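Side-chain contact in protein GLB-12 (Caenorhabditis elegans, PDB 4BJA), which binds heme with two axial protein ligands to the iron, and as a myoglobin-like globin probably acts in redox signalling or oxygen binding: residues S206-L209 against E210-K213. The protein carries 1 engineered substitution. Numbering follows the deposited sequence.
Sequences SFEL and ERAK
E208 and R211, one turn apart near the C-terminal end of helix 185-214, the last helix of this globin fold, form an i to i+3 salt bridge. R211 NH2 donates to E208 OE2 at 3.0 Å. The acceptor lies in the guanidinium plane, but the carboxylate is turned 79° against that plane. NH2 meets OE2 on its syn side, though 35° out of the carboxylate plane. A water reinforces the pair. It accepts from R211 NE at 3.0 Å and donates to the backbone oxygen E208 O at 2.6 Å, with a weak bond to OE2. R211 NH1 bonds to the backbone oxygens of E134, in helix 131-136, and Q137, just after it, so the arginine ties the end of helix 185-214 to that part of the chain.

The R211 chain runs extended and then bends at chi3 (69°), which brings the guanidinium across the edge of the F207 ring. F207 CE1 sits over the centre of one guanidinium face, 3.7 Å from R211 CZ. The ring also meets F145 and lies close to the axial heme ligand H127. With an alanine at R211, the E208 carboxylate would probably lose its charged mate, the backbone oxygens of E134 and Q137 their side-chain donor, and the F207 edge its cover.

The backbone bonds are regular i to i+4 helix bonds, such as R211 N to F207 O at 2.9 Å. E208, L209, A212 and K213 also pack against the second subunit. On this flank K213 stretches back along the helix, and its methylene CE rests 3.7 Å from L209 CG.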
loop_
_atom_site.group_PDB
_atom_site.type_symbol
_atom_site.label_atom_id
_atom_site.label_comp_id
_atom_site.label_asym_id
_atom_site.label_seq_id
_atom_site.Cartn_x
_atom_site.Cartn_y
_atom_site.Cartn_z
ATOM N N SER A 206 -2.461 9.532 0.049
ATOM C CA SER A 206 -2.264 10.647 -0.845
ATOM C C SER A 206 -2.872 11.944 -0.266
ATOM O O SER A 206 -2.271 13.050 -0.325
ATOM C CB SER A 206 -2.789 10.316 -2.232
ATOM O OG SER A 206 -4.187 10.016 -2.227
ATOM N N PHE A 207 -4.058 11.812 0.303
ATOM C CA PHE A 207 -4.661 12.944 1.005
ATOM C C PHE A 207 -3.733 13.486 2.129
ATOM O O PHE A 207 -3.512 14.708 2.275
ATOM C CB PHE A 207 -6.024 12.500 1.592
ATOM C CG PHE A 207 -6.742 13.605 2.335
ATOM C CD1 PHE A 207 -6.383 13.922 3.643
ATOM C CD2 PHE A 207 -7.733 14.340 1.703
ATOM C CE1 PHE A 207 -7.008 14.984 4.326
ATOM C CE2 PHE A 207 -8.401 15.387 2.406
ATOM C CZ PHE A 207 -8.008 15.709 3.682
ATOM N N GLU A 208 -3.215 12.580 2.954
ATOM C CA GLU A 208 -2.495 12.987 4.133
ATOM C C GLU A 208 -1.236 13.761 3.719
ATOM O O GLU A 208 -0.896 14.800 4.313
ATOM C CB GLU A 208 -2.169 11.764 4.955
ATOM C CG GLU A 208 -1.815 12.055 6.367
ATOM C CD GLU A 208 -3.010 12.500 7.226
ATOM O OE1 GLU A 208 -4.156 12.051 7.005
ATOM O OE2 GLU A 208 -2.771 13.279 8.158
ATOM N N LEU A 209 -0.575 13.260 2.690
ATOM C CA LEU A 209 0.656 13.890 2.201
ATOM C C LEU A 209 0.367 15.267 1.611
ATOM O O LEU A 209 1.115 16.227 1.849
ATOM C CB LEU A 209 1.307 12.989 1.148
ATOM C CG LEU A 209 2.648 13.513 0.579
ATOM C CD1 LEU A 209 3.675 13.752 1.674
ATOM C CD2 LEU A 209 3.216 12.522 -0.456
ATOM N N GLU A 210 -0.692 15.350 0.810
ATOM C CA GLU A 210 -1.031 16.599 0.166
ATOM C C GLU A 210 -1.417 17.652 1.199
ATOM O O GLU A 210 -1.016 18.833 1.084
ATOM C CB GLU A 210 -2.152 16.386 -0.843
ATOM C CG GLU A 210 -2.630 17.683 -1.543
ATOM C CD GLU A 210 -1.579 18.286 -2.481
ATOM O OE1 GLU A 210 -0.630 17.588 -2.898
ATOM O OE2 GLU A 210 -1.721 19.476 -2.826
ATOM N N ARG A 211 -2.178 17.238 2.210
ATOM C CA ARG A 211 -2.507 18.162 3.284
ATOM C C ARG A 211 -1.249 18.635 4.038
ATOM O O ARG A 211 -1.106 19.840 4.325
ATOM C CB ARG A 211 -3.536 17.540 4.230
ATOM C CG ARG A 211 -3.810 18.429 5.422
ATOM C CD ARG A 211 -5.019 17.935 6.178
ATOM N NE ARG A 211 -4.750 16.669 6.850
ATOM C CZ ARG A 211 -5.622 16.028 7.619
ATOM N NH1 ARG A 211 -6.835 16.548 7.843
ATOM N NH2 ARG A 211 -5.285 14.867 8.167
ATOM N N ALA A 212 -0.328 17.710 4.339
ATOM C CA ALA A 212 0.896 18.063 5.063
ATOM C C ALA A 212 1.721 19.078 4.270
ATOM O O ALA A 212 2.278 20.020 4.845
ATOM C CB ALA A 212 1.726 16.843 5.404
ATOM N N LYS A 213 1.779 18.896 2.957
ATOM C CA LYS A 213 2.568 19.788 2.093
ATOM C C LYS A 213 1.968 21.177 2.007
ATOM O O LYS A 213 2.696 22.182 2.034
ATOM C CB LYS A 213 2.698 19.211 0.691
ATOM C CG LYS A 213 3.680 18.065 0.588
ATOM C CD LYS A 213 3.712 17.562 -0.838
ATOM C CE LYS A 213 4.552 16.313 -1.000
ATOM N NZ LYS A 213 4.237 15.701 -2.316
HETATM O O HOH W 1 -1.922 15.610 6.586
#